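Local atomic coordinates of short chain dehydrogenase (Leptospira borgpetersenii serovar Hardjo-bovis, PDB entry 6UH2), a protein that binds NAD+ and probably catalyses NAD- or NADP-dependent oxidation or reduction at a CH-OH group, like other short-chain dehydrogenases/reductases. Residues 12-17 / 236-241; 37-42 / 232-237. One frame throughout, in Å; residues are numbered along the deposited sequence.

Overall arrangement
The N-terminal strand 3-11 runs into helix 12-18, which supplies the first side of contact 1. After strand 22-26 and a glycine-rich turn comes helix 31-42, whose last turns supply the first side of contact 2. Both partners come much later, on helix 231-240, before strand 252-255. Contact 2 closes a loop of 189 residues that nests inside the 218-residue loop closed by contact 1. The later segments overlap at G236 and V237, and the contacts touch through T241 OG1 with Y40 OH and F238 against Y40 and S39. Helix 231-240 thus ties helix 12-18 and the first Rossmann helix to the late chain. The centres of the two contacts lie about 9 Å apart.

Contact 1. Residues 12-17 / 236-241; sequences KNFSDE and GVFFLT
F14 of helix 12-18 and F238 of helix 231-240 carry this contact as a T-shaped (edge-to-face) aromatic pair. The F238 ring turns its edge toward the face of F14, with centroids 5.0 Å apart and planes at 66°. Its leading atom is CD2, which rests over the rim rather than the middle of the F14 ring, at 3.4 Å from F14 CD2. The middle is taken by the methylene: F238 CB sits nearly straight above the F14 centroid, at 3.9 Å, in a CH-pi contact. One face of F14 therefore receives both a methylene and a ring edge. With CG swung beside its own backbone N (chi1 -81°), F238 can offer CB and CD2 to that face together. Just beyond, T241 OG1 donates to V237 O, four residues back, at 2.8 Å, while E17 OE2 accepts from the backbone N of S243. L244 of the second subunit also packs on F14, and F239 stacks on F239 of that subunit. The aromatic pair thus fastens the N-terminal helix to the helix before the last strand of a Rossmann-type fold, at the dimer interface.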
# COMPACT_ATOMS: atom_id res chain seq x y z
N LYS B 12 5.53 -17.90 0.01
CA LYS B 12 5.49 -18.70 -1.21
C LYS B 12 4.91 -17.91 -2.37
O LYS B 12 5.43 -17.98 -3.49
CB LYS B 12 4.68 -19.97 -0.97
N ASN B 13 3.84 -17.15 -2.12
CA ASN B 13 3.31 -16.27 -3.16
C ASN B 13 4.41 -15.42 -3.77
O ASN B 13 4.46 -15.23 -4.99
CB ASN B 13 2.19 -15.38 -2.60
CG ASN B 13 0.93 -16.16 -2.29
OD1 ASN B 13 0.85 -16.87 -1.29
ND2 ASN B 13 -0.08 -16.03 -3.15
N PHE B 14 5.34 -14.93 -2.93
CA PHE B 14 6.41 -14.06 -3.41
C PHE B 14 7.56 -14.83 -4.03
O PHE B 14 8.14 -14.39 -5.03
CB PHE B 14 6.90 -13.17 -2.27
CG PHE B 14 5.89 -12.14 -1.85
CD1 PHE B 14 5.10 -11.51 -2.80
CD2 PHE B 14 5.73 -11.80 -0.52
CE1 PHE B 14 4.16 -10.56 -2.42
CE2 PHE B 14 4.79 -10.86 -0.14
CZ PHE B 14 4.01 -10.24 -1.09
N SER B 15 7.94 -15.97 -3.45
CA SER B 15 8.95 -16.81 -4.10
C SER B 15 8.47 -17.28 -5.48
O SER B 15 9.22 -17.19 -6.46
CB SER B 15 9.28 -18.00 -3.20
OG SER B 15 10.58 -18.47 -3.48
N ASP B 16 7.24 -17.80 -5.56
CA ASP B 16 6.69 -18.19 -6.86
C ASP B 16 6.63 -17.00 -7.81
O ASP B 16 6.79 -17.16 -9.02
CB ASP B 16 5.29 -18.78 -6.71
CG ASP B 16 5.27 -20.06 -5.92
OD1 ASP B 16 6.33 -20.71 -5.81
OD2 ASP B 16 4.18 -20.42 -5.41
N GLU B 17 6.38 -15.81 -7.27
CA GLU B 17 6.21 -14.61 -8.08
C GLU B 17 7.54 -14.04 -8.57
O GLU B 17 7.67 -13.65 -9.74
CB GLU B 17 5.48 -13.55 -7.26
CG GLU B 17 5.35 -12.22 -7.94
CD GLU B 17 3.94 -11.96 -8.38
OE1 GLU B 17 3.02 -12.61 -7.84
OE2 GLU B 17 3.75 -11.12 -9.28
N GLY B 236 5.37 -3.62 1.65
CA GLY B 236 4.82 -2.72 0.64
C GLY B 236 5.62 -2.73 -0.66
O GLY B 236 5.04 -2.62 -1.75
N VAL B 237 6.95 -2.85 -0.56
CA VAL B 237 7.77 -3.01 -1.77
C VAL B 237 7.32 -4.25 -2.54
O VAL B 237 7.10 -4.20 -3.75
CB VAL B 237 9.26 -3.07 -1.40
CG1 VAL B 237 10.11 -3.51 -2.62
CG2 VAL B 237 9.75 -1.71 -0.87
N PHE B 238 7.19 -5.39 -1.84
CA PHE B 238 6.74 -6.61 -2.50
C PHE B 238 5.32 -6.46 -3.03
O PHE B 238 5.02 -6.89 -4.15
CB PHE B 238 6.80 -7.80 -1.52
CG PHE B 238 8.18 -8.42 -1.38
CD1 PHE B 238 9.30 -7.83 -1.97
CD2 PHE B 238 8.35 -9.59 -0.65
CE1 PHE B 238 10.56 -8.41 -1.83
CE2 PHE B 238 9.62 -10.18 -0.52
CZ PHE B 238 10.72 -9.58 -1.11
N PHE B 239 4.43 -5.84 -2.25
CA PHE B 239 3.07 -5.62 -2.71
C PHE B 239 3.04 -4.87 -4.03
O PHE B 239 2.39 -5.30 -5.00
CB PHE B 239 2.27 -4.86 -1.64
CG PHE B 239 0.90 -4.45 -2.09
CD1 PHE B 239 -0.06 -5.40 -2.40
CD2 PHE B 239 0.57 -3.10 -2.22
CE1 PHE B 239 -1.33 -5.02 -2.81
CE2 PHE B 239 -0.70 -2.71 -2.63
CZ PHE B 239 -1.65 -3.67 -2.93
N LEU B 240 3.76 -3.75 -4.11
CA LEU B 240 3.67 -2.89 -5.29
C LEU B 240 4.49 -3.40 -6.47
O LEU B 240 4.40 -2.83 -7.56
CB LEU B 240 4.12 -1.46 -4.94
CG LEU B 240 3.23 -0.69 -3.95
CD1 LEU B 240 3.85 0.65 -3.52
CD2 LEU B 240 1.87 -0.44 -4.60
N THR B 241 5.30 -4.43 -6.29
CA THR B 241 6.06 -4.97 -7.42
C THR B 241 5.63 -6.39 -7.78
O THR B 241 6.36 -7.08 -8.50
CB THR B 241 7.56 -4.92 -7.15
OG1 THR B 241 7.88 -5.69 -5.97
CG2 THR B 241 8.02 -3.46 -7.00

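Contact 2. Residues 37-42 / 232-237; sequences VESYLS and DLVGGV
The Y40 ring meets V237 through its hydroxyl end, the methyl CG1 approaching obliquely, neither squarely over a face nor in line with an edge. V237 CG1 packs in van der Waals contact 3.4 Å from Y40 OH, and lies 3.9 Å from Y40 CE2, the carbon ortho to the hydroxyl-bearing one, which gives the apolar contact. Two other rings adjoin the tyrosine: F18 in an edge-to-face pair, and F238 with its plane inclined by about 55°. The phenol oxygen, though buried, has a polar partner in T241 OG1, to which it is hydrogen-bonded. Helix 31-42, the first of the Rossmann-type fold, follows strand 22-26 and a glycine-rich turn; Q31 and I32 at its start bind NAD+. Here it packs against helix 231-240, which precedes the last strand, 252-255. Further along, S39 faces the forked end of V234, with S39 OG 3.4 Å from V234 CG2 and S39 CB 3.8 Å from V234 CG1. Keeping OG beside the backbone N (chi1 -66°) lets this hydroxyl bond to E35 O, one turn back, while its flank abuts the methyls. S42 OG in turn donates to S39 O at 2.8 Å.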
# COMPACT_ATOMS: atom_id res chain seq x y z
N VAL B 37 17.66 -5.51 -1.30
CA VAL B 37 18.45 -6.50 -2.03
C VAL B 37 18.37 -7.85 -1.34
O VAL B 37 18.07 -8.87 -1.97
CB VAL B 37 19.91 -6.03 -2.16
CG1 VAL B 37 20.80 -7.19 -2.65
CG2 VAL B 37 20.02 -4.83 -3.12
N GLU B 38 18.65 -7.88 -0.04
CA GLU B 38 18.61 -9.13 0.71
C GLU B 38 17.24 -9.80 0.60
O GLU B 38 17.15 -11.02 0.41
CB GLU B 38 18.95 -8.85 2.18
CG GLU B 38 19.44 -10.05 2.96
CD GLU B 38 19.82 -9.68 4.38
OE1 GLU B 38 18.98 -9.83 5.28
OE2 GLU B 38 20.96 -9.20 4.58
N SER B 39 16.15 -9.01 0.69
CA SER B 39 14.81 -9.59 0.65
C SER B 39 14.49 -10.18 -0.72
O SER B 39 13.95 -11.29 -0.82
CB SER B 39 13.78 -8.53 1.03
OG SER B 39 13.96 -8.14 2.38
N TYR B 40 14.81 -9.45 -1.79
CA TYR B 40 14.57 -9.99 -3.12
C TYR B 40 15.40 -11.23 -3.39
O TYR B 40 14.91 -12.20 -3.98
CB TYR B 40 14.85 -8.93 -4.19
CG TYR B 40 13.66 -8.04 -4.48
CD1 TYR B 40 12.53 -8.55 -5.11
CD2 TYR B 40 13.69 -6.69 -4.15
CE1 TYR B 40 11.43 -7.72 -5.40
CE2 TYR B 40 12.61 -5.87 -4.43
CZ TYR B 40 11.49 -6.38 -5.05
OH TYR B 40 10.43 -5.55 -5.33
N LEU B 41 16.66 -11.24 -2.95
CA LEU B 41 17.46 -12.46 -3.12
C LEU B 41 16.86 -13.64 -2.37
O LEU B 41 16.93 -14.78 -2.84
CB LEU B 41 18.90 -12.22 -2.65
CG LEU B 41 19.74 -11.28 -3.51
CD1 LEU B 41 21.05 -10.98 -2.79
CD2 LEU B 41 19.99 -11.89 -4.90
N SER B 42 16.24 -13.40 -1.21
CA SER B 42 15.71 -14.52 -0.44
C SER B 42 14.46 -15.13 -1.06
O SER B 42 14.14 -16.28 -0.76
CB SER B 42 15.43 -14.08 1.00
OG SER B 42 14.22 -13.35 1.06
N ASP B 232 10.39 -2.88 7.80
CA ASP B 232 9.02 -2.37 7.74
C ASP B 232 8.58 -2.02 6.33
O ASP B 232 7.38 -1.88 6.08
CB ASP B 232 8.84 -1.10 8.59
CG ASP B 232 9.00 -1.36 10.08
OD1 ASP B 232 8.53 -2.42 10.55
OD2 ASP B 232 9.59 -0.50 10.77
N LEU B 233 9.53 -1.86 5.40
CA LEU B 233 9.20 -1.44 4.05
C LEU B 233 9.04 -2.60 3.08
O LEU B 233 8.45 -2.41 2.02
CB LEU B 233 10.28 -0.49 3.51
CG LEU B 233 10.54 0.74 4.39
CD1 LEU B 233 11.72 1.52 3.86
CD2 LEU B 233 9.30 1.62 4.45
N VAL B 234 9.53 -3.78 3.44
CA VAL B 234 9.63 -4.87 2.47
C VAL B 234 8.24 -5.30 2.00
O VAL B 234 8.03 -5.59 0.81
CB VAL B 234 10.42 -6.05 3.06
CG1 VAL B 234 10.40 -7.26 2.12
CG2 VAL B 234 11.87 -5.64 3.38
N GLY B 235 7.28 -5.36 2.92
CA GLY B 235 5.95 -5.81 2.55
C GLY B 235 5.33 -4.95 1.46
O GLY B 235 4.85 -5.46 0.45
N GLY B 236 5.37 -3.62 1.65
CA GLY B 236 4.82 -2.72 0.64
C GLY B 236 5.62 -2.73 -0.66
O GLY B 236 5.04 -2.62 -1.75
N VAL B 237 6.95 -2.85 -0.56
CA VAL B 237 7.77 -3.01 -1.77
C VAL B 237 7.32 -4.25 -2.54
O VAL B 237 7.10 -4.20 -3.75
CB VAL B 237 9.26 -3.07 -1.40
CG1 VAL B 237 10.11 -3.51 -2.62
CG2 VAL B 237 9.75 -1.71 -0.87